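Local coordinates for Alr1585 protein (Nostoc sp., PDB 5C2I) that probably catalyses the haem-dependent, hydrogen-peroxide-driven oxidation of dyes and related substrates, as a dye-decolorizing (DyP-type) peroxidase that assembles as a tetramer of two asymmetric dimers, at residues H45-F50 with S146-L151; A94-S99 with A150-A155; F199-G204 with K264-D269; K258-V263 with W447-G452. The protein carries 1 engineered substitution. All blocks are in the same frame, centred on the assembly; numbering follows the deposited sequence.

Contact 1 of 4, residues H45-F50 with S146-L151; sequences HLFLQF and SEIHAL
F47 and L151 make the close-packed end of this contact, a non-hydrogen-bonded antiparallel pair whose side chains run alongside each other. Methyl CD1 of L151 sits over the middle of the F47 ring, 3.8 Å from its centroid and 9° off the normal. With CG of F47 anti to the carbonyl carbon (chi1 -69°), the same ring also presents its edge to CG2 of I148. Y256 and F144 add edge-to-face contacts around F47, and F456 of strand 448-458 packs on both I148 and L151. One residue on, L48 N donates to A150 O at 2.9 Å, while L48 O receives H149 N at 2.8 Å and, weakly, A150 N. The H149 ring lies so that ND1 accepts from F50 N, which stands 26° out of the imidazole plane, and NE2 donates, in that plane, to the anti side of E147 OE2 at 2.8 Å. Toward the partly exposed end the grip becomes polar: the extended Q49 side chain passes CG over one face of H149 and sends NE2 almost straight, 2.8 Å, onto an in-plane lone pair of E147 O, and a water joins Q49 NE2 to E147 N. Two residues, H149 and A150, thus face the single L48, a classic beta bulge at the entry of strand 150-156 into the antiparallel sheet of the N-terminal half of the DyP fold.

Contact 2 of 4, residues A94-S99 with A150-A155; sequences ANFFLS and ALVLIA
F96 lies obliquely across V152, its neighbour in a non-hydrogen-bonded pair: the edge of the ring at CD1 meets CG2 of V152 at 3.9 Å, and CZ reaches the methyl of A150 at 3.8 Å. The ring gets there because CG stands opposite the backbone N (chi1 -178°), which carries it over the neighbouring strand. F65 and I62 of helix 55-68 close in on the same face. With an alanine here, A150 CB and V152 CG2 would probably lose their aromatic cover and a gap would be likely to open beneath that helix. The two segments belong to strands 93-98 and 150-156 of the antiparallel sheet in the DyP alpha+beta barrel domain, 93-98 being an outermost strand within the chain; their short axes run at 171°, 4.6 Å apart. F97, on the other face, lies alongside L151, CD2 to CD2 at 3.8 Å, and turns its edge to CB of L153. N95 points the same way as L153, CB to CB at 4.0 Å, while its amide bonds to G32 and Q31. Between the faces, F97 and L151 exchange two backbone bonds, as do N95 and L153, with L153 N to N95 O at 3.0 Å.

Contact 3 of 4, residues F199-G204 with K264-D269; sequences FGFVHG and KAFRED. Engineered in segment 199-204: H203 (natural residue Asp). With HEM (protoporphyrin IX containing Fe), chain E.
F199 and F266 stack face to face, the ring centroids 3.9 Å apart and the planes inclined by only 9°. The overlap is not confined to the rings: CE1 of F199 comes to 3.4 Å from CB of F266, and CB of F199 lies over the opposite ring. A trans first torsion (chi1 179°) extends the F266 ring away from its helix toward the loop. At its rim, CE1 of F266 meets the edge of F201, whose own CB touches the haem methyl CMA at 3.6 Å. Replacing F199 by an alanine would probably leave one face of F266 without its stacked partner and let that ring turn more freely. Further out, R267 NH2 donates to F199 O at 3.1 Å, the oxygen in the guanidinium plane but NH2 above the carbonyl plane, off its lone pairs; NH1 forms a salt bridge to E377. E197 in turn accepts from the backbone N of F199 and F201, fixing the loop as it runs on to the haem. There G204 N donates to propionate O2A at 2.7 Å, and the engineered H203 (Asp in the natural protein) holds NE2 2.8 Å from the iron-bound water. The loop, running from strand 195-196 to helix 212-221, is thus pinned against helix 263-277, with I288 of helix 281-289 packing on F266, V289 on F201, and F444 meeting F266 edge-to-face.

Contact 4 of 4, residues K258-V263 with W447-G452; sequences KLEQNV and WINMKG. With HEM (protoporphyrin IX containing Fe), chain E.
Strands 250-261 and 448-458 pair antiparallel in the sheet of the C-terminal half of the DyP fold, and one face of this pairing lines the haem pocket. On that face I448 points its CD1 at the vinyl group, 3.5 Å from CAB, while CD1 of L259 approaches the same carbon and the CG and CD of Q261 pack against CBB. L259 and I448 also meet directly, CB to CG2 at 3.8 Å. The amide of Q261 lies near the haem methyl CMB, its NE2 donating to E197. The opposite face is polar. N449 ND2 donates to the anti lone pair of E260 OE1, at 3.0 Å, with carboxylate and amide planes 80° apart. OE2 of E260 is held by G381 N. K451, folded at chi2 and chi3, lays CG against CB of E260 and keeps NZ 4.5 Å from OE1, too far for a salt bridge; a water lies near both. E260 and N449 exchange two backbone bonds, K258 N reaches G452 O almost straight at 2.8 Å, and N262 N donates to W447 O, while N262 OD1 caps A265 N at the start of helix 263-277. The haem-side face, largely hydrocarbon apart from the Q261 amide, thus meets the haem edge, whereas N449 ND2 and G381 N, with K451 nearby, would be expected to stabilise the negative charge of E260.

All four contacts are mainly buried, but they serve different halves of the fold. Contacts 1 and 2 share A150 and L151 and place strand 150-156 between 42-50 and 93-98; S99 OG of contact 2 bonds to I148 O of contact 1. Contacts 3 and 4 both touch the haem and abut each other, W447 NE1 bonding to D269 and Q261 packing on F199, as strand 250-261 runs on into helix 263-277. Their centres are about 12 Å apart, against about 31 Å between contacts 1 and 3. Contact 2 is chiefly apolar, contact 1 turns polar at its partly exposed end, contact 3 rests on aromatic stacking, and contact 4 divides hydrocarbon from charge.

Contact 1 of 4, residues H45-F50 with S146-L151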
# COMPACT_ATOMS: atom_id res chain seq x y z
N HIS A 45 22.65 -6.31 15.01
CA HIS A 45 23.69 -6.05 15.99
C HIS A 45 24.08 -7.38 16.61
O HIS A 45 23.24 -8.05 17.21
CB HIS A 45 23.15 -5.13 17.09
CG HIS A 45 22.74 -3.79 16.61
ND1 HIS A 45 21.96 -2.95 17.37
CD2 HIS A 45 22.94 -3.14 15.43
CE1 HIS A 45 21.74 -1.83 16.71
NE2 HIS A 45 22.31 -1.93 15.52
N LEU A 46 25.35 -7.78 16.43
CA LEU A 46 25.87 -9.02 17.02
C LEU A 46 26.92 -8.68 18.06
O LEU A 46 27.97 -8.12 17.74
CB LEU A 46 26.46 -9.91 15.94
CG LEU A 46 25.62 -10.26 14.74
CD1 LEU A 46 26.43 -11.02 13.70
CD2 LEU A 46 24.39 -11.05 15.18
N PHE A 47 26.63 -9.02 19.31
CA PHE A 47 27.55 -8.80 20.40
C PHE A 47 28.37 -10.05 20.60
O PHE A 47 27.82 -11.16 20.69
CB PHE A 47 26.81 -8.46 21.69
CG PHE A 47 26.15 -7.11 21.65
CD1 PHE A 47 24.88 -6.95 21.10
CD2 PHE A 47 26.81 -6.02 22.11
CE1 PHE A 47 24.28 -5.70 21.05
CE2 PHE A 47 26.24 -4.76 22.03
CZ PHE A 47 24.97 -4.60 21.53
N LEU A 48 29.68 -9.89 20.67
CA LEU A 48 30.61 -10.98 20.66
C LEU A 48 31.45 -11.08 21.88
O LEU A 48 31.86 -10.09 22.44
CB LEU A 48 31.59 -10.81 19.49
CG LEU A 48 30.98 -10.54 18.14
CD1 LEU A 48 32.13 -10.44 17.12
CD2 LEU A 48 30.01 -11.63 17.72
N GLN A 49 31.70 -12.32 22.28
CA GLN A 49 32.77 -12.68 23.21
C GLN A 49 33.68 -13.69 22.50
O GLN A 49 33.24 -14.81 22.14
CB GLN A 49 32.23 -13.31 24.46
CG GLN A 49 33.26 -13.62 25.53
CD GLN A 49 32.59 -14.27 26.73
OE1 GLN A 49 32.67 -15.46 26.91
NE2 GLN A 49 31.90 -13.48 27.52
N PHE A 50 34.92 -13.29 22.29
CA PHE A 50 35.87 -14.15 21.59
C PHE A 50 36.24 -15.36 22.43
O PHE A 50 36.28 -15.30 23.66
CB PHE A 50 37.10 -13.34 21.16
CG PHE A 50 36.76 -12.21 20.21
CD1 PHE A 50 36.17 -12.48 18.97
CD2 PHE A 50 37.05 -10.90 20.52
CE1 PHE A 50 35.84 -11.45 18.09
CE2 PHE A 50 36.73 -9.88 19.64
CZ PHE A 50 36.13 -10.15 18.43
N SER A 146 27.06 -10.82 30.03
CA SER A 146 28.33 -11.43 29.64
C SER A 146 29.39 -10.36 29.47
O SER A 146 29.08 -9.20 29.28
CB SER A 146 28.18 -12.14 28.30
OG SER A 146 27.35 -13.29 28.46
N GLU A 147 30.66 -10.76 29.53
CA GLU A 147 31.75 -9.89 29.16
C GLU A 147 31.70 -9.76 27.62
O GLU A 147 31.78 -10.75 26.91
CB GLU A 147 33.10 -10.45 29.62
CG GLU A 147 34.26 -9.57 29.20
CD GLU A 147 35.60 -10.06 29.72
OE1 GLU A 147 35.73 -10.19 30.96
OE2 GLU A 147 36.54 -10.26 28.90
N ILE A 148 31.47 -8.55 27.15
CA ILE A 148 31.35 -8.29 25.73
C ILE A 148 32.66 -7.73 25.22
O ILE A 148 33.21 -6.79 25.79
CB ILE A 148 30.20 -7.33 25.48
CG1 ILE A 148 28.88 -8.00 25.88
CG2 ILE A 148 30.16 -6.88 24.03
CD1 ILE A 148 27.69 -7.05 25.86
N HIS A 149 33.15 -8.33 24.14
CA HIS A 149 34.40 -7.90 23.51
C HIS A 149 34.23 -6.96 22.34
O HIS A 149 35.08 -6.12 22.05
CB HIS A 149 35.21 -9.13 23.07
CG HIS A 149 35.72 -9.96 24.21
ND1 HIS A 149 36.08 -11.28 24.07
CD2 HIS A 149 35.91 -9.67 25.52
CE1 HIS A 149 36.48 -11.76 25.22
NE2 HIS A 149 36.39 -10.81 26.12
N ALA A 150 33.13 -7.14 21.60
CA ALA A 150 32.96 -6.47 20.34
C ALA A 150 31.52 -6.44 19.90
O ALA A 150 30.69 -7.23 20.39
CB ALA A 150 33.82 -7.14 19.27
N LEU A 151 31.23 -5.52 18.99
CA LEU A 151 29.93 -5.43 18.37
C LEU A 151 30.16 -5.40 16.86
O LEU A 151 30.88 -4.52 16.34
CB LEU A 151 29.21 -4.18 18.85
CG LEU A 151 27.90 -3.75 18.13
CD1 LEU A 151 26.79 -4.80 18.13
CD2 LEU A 151 27.38 -2.44 18.71
O HOH W 1 31.43 -13.34 30.45

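Contact 2 of 4, residues A94-S99 with A150-A155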
# COMPACT_ATOMS: atom_id res chain seq x y z
N ALA A 94 28.48 -1.98 6.98
CA ALA A 94 29.00 -2.65 8.19
C ALA A 94 29.92 -1.77 9.04
O ALA A 94 30.81 -1.07 8.50
CB ALA A 94 29.71 -3.95 7.81
N ASN A 95 29.77 -1.89 10.36
CA ASN A 95 30.68 -1.32 11.34
C ASN A 95 31.24 -2.47 12.19
O ASN A 95 30.62 -3.54 12.34
CB ASN A 95 29.96 -0.41 12.34
CG ASN A 95 29.65 0.98 11.86
OD1 ASN A 95 28.54 1.48 12.08
ND2 ASN A 95 30.64 1.67 11.27
N PHE A 96 32.38 -2.21 12.81
CA PHE A 96 32.93 -3.11 13.82
C PHE A 96 33.44 -2.28 15.00
O PHE A 96 34.22 -1.32 14.80
CB PHE A 96 34.07 -3.93 13.23
CG PHE A 96 34.67 -4.93 14.19
CD1 PHE A 96 34.06 -6.13 14.42
CD2 PHE A 96 35.84 -4.64 14.88
CE1 PHE A 96 34.57 -7.03 15.36
CE2 PHE A 96 36.39 -5.54 15.77
CZ PHE A 96 35.76 -6.74 16.00
N PHE A 97 33.03 -2.65 16.20
CA PHE A 97 33.42 -1.94 17.43
C PHE A 97 34.08 -2.87 18.44
O PHE A 97 33.69 -4.04 18.55
CB PHE A 97 32.20 -1.30 18.08
CG PHE A 97 31.31 -0.50 17.15
CD1 PHE A 97 31.57 0.80 16.86
CD2 PHE A 97 30.17 -1.09 16.58
CE1 PHE A 97 30.73 1.51 16.00
CE2 PHE A 97 29.32 -0.38 15.77
CZ PHE A 97 29.60 0.93 15.46
N LEU A 98 35.04 -2.34 19.19
CA LEU A 98 35.71 -3.07 20.28
C LEU A 98 35.43 -2.41 21.62
O LEU A 98 35.48 -1.19 21.73
CB LEU A 98 37.23 -3.14 20.07
CG LEU A 98 37.68 -4.06 18.93
CD1 LEU A 98 39.12 -3.76 18.55
CD2 LEU A 98 37.50 -5.51 19.30
N SER A 99 35.18 -3.24 22.64
CA SER A 99 35.17 -2.77 24.02
C SER A 99 36.59 -2.75 24.58
O SER A 99 37.51 -3.33 23.97
CB SER A 99 34.31 -3.69 24.90
OG SER A 99 34.93 -4.96 25.08
N ALA A 150 33.13 -7.14 21.60
CA ALA A 150 32.96 -6.47 20.34
C ALA A 150 31.52 -6.44 19.90
O ALA A 150 30.69 -7.23 20.39
CB ALA A 150 33.82 -7.14 19.27
N LEU A 151 31.23 -5.52 18.99
CA LEU A 151 29.93 -5.43 18.37
C LEU A 151 30.16 -5.40 16.86
O LEU A 151 30.88 -4.52 16.34
CB LEU A 151 29.21 -4.18 18.85
CG LEU A 151 27.90 -3.75 18.13
CD1 LEU A 151 26.79 -4.80 18.13
CD2 LEU A 151 27.38 -2.44 18.71
N VAL A 152 29.45 -6.27 16.15
CA VAL A 152 29.34 -6.20 14.70
C VAL A 152 27.98 -5.58 14.35
O VAL A 152 26.94 -6.03 14.81
CB VAL A 152 29.45 -7.60 14.11
CG1 VAL A 152 29.28 -7.58 12.62
CG2 VAL A 152 30.79 -8.21 14.47
N LEU A 153 27.99 -4.58 13.47
CA LEU A 153 26.74 -3.94 13.02
C LEU A 153 26.69 -4.10 11.50
O LEU A 153 27.60 -3.68 10.80
CB LEU A 153 26.74 -2.47 13.44
CG LEU A 153 25.51 -1.60 13.07
CD1 LEU A 153 25.48 -0.37 14.00
CD2 LEU A 153 25.53 -1.16 11.61
N ILE A 154 25.61 -4.70 11.01
CA ILE A 154 25.36 -4.86 9.58
C ILE A 154 23.99 -4.33 9.23
O ILE A 154 23.03 -4.58 9.96
CB ILE A 154 25.42 -6.35 9.15
CG1 ILE A 154 26.73 -6.98 9.63
CG2 ILE A 154 25.40 -6.46 7.62
CD1 ILE A 154 26.55 -7.78 10.86
N ALA A 155 23.89 -3.53 8.17
CA ALA A 155 22.67 -2.85 7.84
C ALA A 155 22.39 -2.81 6.35
O ALA A 155 23.30 -2.80 5.52
CB ALA A 155 22.67 -1.42 8.45

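Contact 3 of 4, residues F199-G204 with K264-D269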
# COMPACT_ATOMS: atom_id res chain seq x y z
N PHE A 199 7.01 6.03 21.75
CA PHE A 199 6.00 6.89 22.36
C PHE A 199 5.29 7.77 21.34
O PHE A 199 4.31 8.43 21.68
CB PHE A 199 6.59 7.75 23.50
CG PHE A 199 7.15 6.97 24.65
CD1 PHE A 199 6.57 5.80 25.12
CD2 PHE A 199 8.27 7.45 25.33
CE1 PHE A 199 7.08 5.13 26.23
CE2 PHE A 199 8.80 6.80 26.43
CZ PHE A 199 8.19 5.62 26.90
N GLY A 200 5.72 7.71 20.08
CA GLY A 200 5.00 8.36 18.98
C GLY A 200 5.58 9.69 18.55
O GLY A 200 5.03 10.33 17.68
N PHE A 201 6.71 10.09 19.11
CA PHE A 201 7.33 11.35 18.76
C PHE A 201 8.37 11.20 17.66
O PHE A 201 9.21 10.30 17.69
CB PHE A 201 7.99 11.99 19.99
CG PHE A 201 7.00 12.37 21.08
CD1 PHE A 201 6.47 11.39 21.90
CD2 PHE A 201 6.59 13.67 21.24
CE1 PHE A 201 5.58 11.72 22.91
CE2 PHE A 201 5.66 14.02 22.23
CZ PHE A 201 5.13 13.04 23.05
N VAL A 202 8.35 12.11 16.72
CA VAL A 202 9.38 12.17 15.68
C VAL A 202 10.74 12.26 16.35
O VAL A 202 10.91 12.96 17.36
CB VAL A 202 9.16 13.36 14.74
CG1 VAL A 202 10.27 13.41 13.69
CG2 VAL A 202 7.86 13.14 14.02
N HIS A 203 11.70 11.54 15.80
CA HIS A 203 12.96 11.28 16.49
C HIS A 203 14.12 11.40 15.56
O HIS A 203 14.04 10.90 14.41
CB HIS A 203 12.90 9.89 17.12
CG HIS A 203 13.89 9.68 18.21
ND1 HIS A 203 14.66 8.55 18.30
CD2 HIS A 203 14.26 10.45 19.25
CE1 HIS A 203 15.44 8.62 19.37
NE2 HIS A 203 15.23 9.77 19.95
N GLY A 204 15.20 12.00 16.05
CA GLY A 204 16.40 12.23 15.26
C GLY A 204 16.44 13.59 14.62
O GLY A 204 17.24 13.82 13.73
N LYS A 264 2.31 1.75 27.01
CA LYS A 264 0.97 1.76 27.60
C LYS A 264 0.92 2.69 28.82
O LYS A 264 0.01 3.55 28.94
CB LYS A 264 0.55 0.34 27.99
CG LYS A 264 -0.87 0.23 28.53
CD LYS A 264 -1.15 -1.21 28.95
CE LYS A 264 -2.34 -1.31 29.87
NZ LYS A 264 -3.56 -1.00 29.09
N ALA A 265 1.88 2.53 29.71
CA ALA A 265 1.91 3.32 30.95
C ALA A 265 2.27 4.78 30.69
O ALA A 265 1.69 5.68 31.31
CB ALA A 265 2.89 2.70 31.94
N PHE A 266 3.17 5.02 29.75
CA PHE A 266 3.52 6.38 29.34
C PHE A 266 2.28 7.13 28.86
O PHE A 266 2.01 8.25 29.31
CB PHE A 266 4.63 6.37 28.29
CG PHE A 266 5.03 7.75 27.79
CD1 PHE A 266 4.30 8.39 26.83
CD2 PHE A 266 6.14 8.40 28.33
CE1 PHE A 266 4.67 9.65 26.37
CE2 PHE A 266 6.49 9.66 27.92
CZ PHE A 266 5.77 10.29 26.93
N ARG A 267 1.53 6.52 27.94
CA ARG A 267 0.33 7.15 27.40
C ARG A 267 -0.69 7.46 28.53
O ARG A 267 -1.33 8.54 28.51
CB ARG A 267 -0.34 6.28 26.34
CG ARG A 267 0.48 6.09 25.08
CD ARG A 267 0.22 7.14 24.01
NE ARG A 267 1.26 7.05 22.96
CZ ARG A 267 1.30 6.12 21.99
NH1 ARG A 267 0.38 5.15 21.91
NH2 ARG A 267 2.31 6.13 21.10
N GLU A 268 -0.88 6.52 29.46
CA GLU A 268 -1.80 6.74 30.60
C GLU A 268 -1.35 7.93 31.46
O GLU A 268 -2.17 8.76 31.87
CB GLU A 268 -1.91 5.49 31.50
CG GLU A 268 -2.62 4.33 30.83
CD GLU A 268 -2.55 3.01 31.63
OE1 GLU A 268 -1.90 2.97 32.71
OE2 GLU A 268 -3.15 2.01 31.15
N ASP A 269 -0.04 8.02 31.70
CA ASP A 269 0.53 9.08 32.57
C ASP A 269 0.38 10.44 31.85
O ASP A 269 -0.03 11.43 32.46
CB ASP A 269 1.97 8.72 32.88
CG ASP A 269 2.50 9.31 34.20
OD1 ASP A 269 1.71 9.94 34.93
OD2 ASP A 269 3.72 9.15 34.42
CHA HEM E . 15.98 14.51 21.40
CHB HEM E . 13.19 10.76 22.57
CHC HEM E . 16.82 8.90 25.19
CHD HEM E . 19.48 12.79 24.19
C1A HEM E . 14.89 13.66 21.51
C2A HEM E . 13.61 13.88 20.92
C3A HEM E . 12.84 12.83 21.25
C4A HEM E . 13.63 11.95 22.02
CMA HEM E . 11.41 12.57 20.85
CAA HEM E . 13.17 15.08 20.06
CBA HEM E . 13.42 15.00 18.55
CGA HEM E . 14.90 14.88 18.30
O1A HEM E . 15.66 15.89 18.27
O2A HEM E . 15.36 13.75 18.14
C1B HEM E . 13.98 9.91 23.36
C2B HEM E . 13.54 8.64 23.87
C3B HEM E . 14.54 8.11 24.55
C4B HEM E . 15.61 9.11 24.51
CMB HEM E . 12.20 8.05 23.62
CAB HEM E . 14.68 6.80 25.23
CBB HEM E . 13.97 5.71 24.91
C1C HEM E . 17.87 9.84 25.19
C2C HEM E . 19.01 9.76 25.96
C3C HEM E . 19.76 10.88 25.69
C4C HEM E . 19.05 11.62 24.73
CMC HEM E . 19.44 8.65 26.87
CAC HEM E . 21.03 11.32 26.26
CBC HEM E . 21.51 11.09 27.46
C1D HEM E . 18.73 13.49 23.24
C2D HEM E . 19.26 14.70 22.62
C3D HEM E . 18.28 15.21 21.88
C4D HEM E . 17.17 14.25 22.03
CMD HEM E . 20.64 15.31 22.78
CAD HEM E . 18.36 16.44 21.02
CBD HEM E . 18.06 17.74 21.78
CGD HEM E . 18.21 18.90 20.85
O1D HEM E . 17.25 19.65 20.75
O2D HEM E . 19.29 19.12 20.19
NA HEM E . 14.87 12.51 22.24
NB HEM E . 15.16 10.16 23.83
NC HEM E . 17.84 11.02 24.52
ND HEM E . 17.45 13.29 22.93
FE HEM E . 16.33 11.79 23.39
O HOH W 2 17.24 10.45 21.70

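Contact 4 of 4, residues K258-V263 with W447-G452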
# COMPACT_ATOMS: atom_id res chain seq x y z
N LYS A 258 20.34 -0.44 25.66
CA LYS A 258 19.03 -0.95 25.30
C LYS A 258 17.99 -0.36 26.26
O LYS A 258 18.07 -0.62 27.47
CB LYS A 258 19.00 -2.45 25.30
CG LYS A 258 17.64 -3.02 24.93
CD LYS A 258 17.67 -4.55 24.76
CE LYS A 258 16.35 -5.09 24.22
NZ LYS A 258 16.34 -6.55 23.94
N LEU A 259 17.10 0.47 25.75
CA LEU A 259 16.18 1.24 26.61
C LEU A 259 14.74 0.81 26.31
O LEU A 259 14.16 1.18 25.30
CB LEU A 259 16.39 2.75 26.35
CG LEU A 259 17.78 3.31 26.59
CD1 LEU A 259 17.83 4.83 26.36
CD2 LEU A 259 18.26 2.97 27.99
N GLU A 260 14.19 0.05 27.24
CA GLU A 260 12.83 -0.45 27.13
C GLU A 260 11.82 0.64 27.45
O GLU A 260 11.98 1.38 28.43
CB GLU A 260 12.61 -1.60 28.09
CG GLU A 260 11.25 -2.25 27.99
CD GLU A 260 11.12 -3.43 28.90
OE1 GLU A 260 11.03 -3.17 30.12
OE2 GLU A 260 11.18 -4.58 28.43
N GLN A 261 10.77 0.73 26.62
CA GLN A 261 9.78 1.78 26.75
C GLN A 261 8.41 1.22 27.04
O GLN A 261 7.88 0.47 26.24
CB GLN A 261 9.72 2.62 25.45
CG GLN A 261 10.98 3.38 25.14
CD GLN A 261 10.93 4.04 23.78
OE1 GLN A 261 11.50 3.56 22.80
NE2 GLN A 261 10.21 5.17 23.71
N ASN A 262 7.84 1.61 28.18
CA ASN A 262 6.51 1.16 28.55
C ASN A 262 5.49 2.14 27.95
O ASN A 262 5.10 3.14 28.56
CB ASN A 262 6.37 1.02 30.05
CG ASN A 262 5.03 0.44 30.45
OD1 ASN A 262 4.07 0.45 29.68
ND2 ASN A 262 4.94 -0.04 31.67
N VAL A 263 5.09 1.85 26.72
CA VAL A 263 4.24 2.74 25.94
C VAL A 263 2.87 2.87 26.57
O VAL A 263 2.32 3.97 26.67
CB VAL A 263 4.12 2.23 24.49
CG1 VAL A 263 3.19 3.13 23.68
CG2 VAL A 263 5.48 2.18 23.83
N TRP A 447 9.26 5.89 32.48
CA TRP A 447 8.72 4.77 31.75
C TRP A 447 9.74 4.14 30.78
O TRP A 447 9.36 3.41 29.85
CB TRP A 447 7.47 5.20 31.02
CG TRP A 447 6.39 5.58 31.94
CD1 TRP A 447 5.83 6.84 32.05
CD2 TRP A 447 5.77 4.78 32.97
NE1 TRP A 447 4.88 6.83 33.02
CE2 TRP A 447 4.82 5.59 33.60
CE3 TRP A 447 5.91 3.44 33.41
CZ2 TRP A 447 4.03 5.13 34.67
CZ3 TRP A 447 5.13 2.99 34.46
CH2 TRP A 447 4.19 3.82 35.07
N ILE A 448 11.02 4.42 31.02
CA ILE A 448 12.16 3.86 30.27
C ILE A 448 13.05 3.08 31.24
O ILE A 448 13.34 3.58 32.34
CB ILE A 448 12.91 5.00 29.57
CG1 ILE A 448 11.99 5.58 28.49
CG2 ILE A 448 14.22 4.51 28.98
CD1 ILE A 448 12.46 6.90 27.87
N ASN A 449 13.37 1.84 30.90
CA ASN A 449 14.20 0.98 31.75
C ASN A 449 15.47 0.59 31.00
O ASN A 449 15.39 0.09 29.87
CB ASN A 449 13.49 -0.32 32.11
CG ASN A 449 12.08 -0.10 32.60
OD1 ASN A 449 11.85 0.69 33.52
ND2 ASN A 449 11.11 -0.79 31.97
N MET A 450 16.61 0.82 31.62
CA MET A 450 17.90 0.41 31.07
C MET A 450 18.04 -1.10 31.19
O MET A 450 18.05 -1.65 32.31
CB MET A 450 18.99 1.13 31.85
CG MET A 450 20.39 0.59 31.70
SD MET A 450 21.02 0.52 30.02
CE MET A 450 22.70 0.00 30.40
N LYS A 451 18.16 -1.78 30.06
CA LYS A 451 18.23 -3.25 30.03
C LYS A 451 19.63 -3.79 29.73
O LYS A 451 19.82 -5.00 29.70
CB LYS A 451 17.26 -3.77 28.94
CG LYS A 451 15.79 -3.40 29.13
CD LYS A 451 15.27 -3.67 30.53
CE LYS A 451 15.21 -5.14 30.80
NZ LYS A 451 14.48 -5.34 32.07
N GLY A 452 20.58 -2.93 29.48
CA GLY A 452 21.95 -3.33 29.26
C GLY A 452 22.64 -2.54 28.16
O GLY A 452 22.01 -1.83 27.38
CHA HEM E . 15.98 14.51 21.40
CHB HEM E . 13.19 10.76 22.57
CHC HEM E . 16.82 8.90 25.19
CHD HEM E . 19.48 12.79 24.19
C1A HEM E . 14.89 13.66 21.51
C2A HEM E . 13.61 13.88 20.92
C3A HEM E . 12.84 12.83 21.25
C4A HEM E . 13.63 11.95 22.02
CMA HEM E . 11.41 12.57 20.85
CAA HEM E . 13.17 15.08 20.06
CBA HEM E . 13.42 15.00 18.55
CGA HEM E . 14.90 14.88 18.30
O1A HEM E . 15.66 15.89 18.27
O2A HEM E . 15.36 13.75 18.14
C1B HEM E . 13.98 9.91 23.36
C2B HEM E . 13.54 8.64 23.87
C3B HEM E . 14.54 8.11 24.55
C4B HEM E . 15.61 9.11 24.51
CMB HEM E . 12.20 8.05 23.62
CAB HEM E . 14.68 6.80 25.23
CBB HEM E . 13.97 5.71 24.91
C1C HEM E . 17.87 9.84 25.19
C2C HEM E . 19.01 9.76 25.96
C3C HEM E . 19.76 10.88 25.69
C4C HEM E . 19.05 11.62 24.73
CMC HEM E . 19.44 8.65 26.87
CAC HEM E . 21.03 11.32 26.26
CBC HEM E . 21.51 11.09 27.46
C1D HEM E . 18.73 13.49 23.24
C2D HEM E . 19.26 14.70 22.62
C3D HEM E . 18.28 15.21 21.88
C4D HEM E . 17.17 14.25 22.03
CMD HEM E . 20.64 15.31 22.78
CAD HEM E . 18.36 16.44 21.02
CBD HEM E . 18.06 17.74 21.78
CGD HEM E . 18.21 18.90 20.85
O1D HEM E . 17.25 19.65 20.75
O2D HEM E . 19.29 19.12 20.19
NA HEM E . 14.87 12.51 22.24
NB HEM E . 15.16 10.16 23.83
NC HEM E . 17.84 11.02 24.52
ND HEM E . 17.45 13.29 22.93
FE HEM E . 16.33 11.79 23.39
O HOH W 3 11.24 -4.73 32.08
O HOH W 2 17.24 10.45 21.70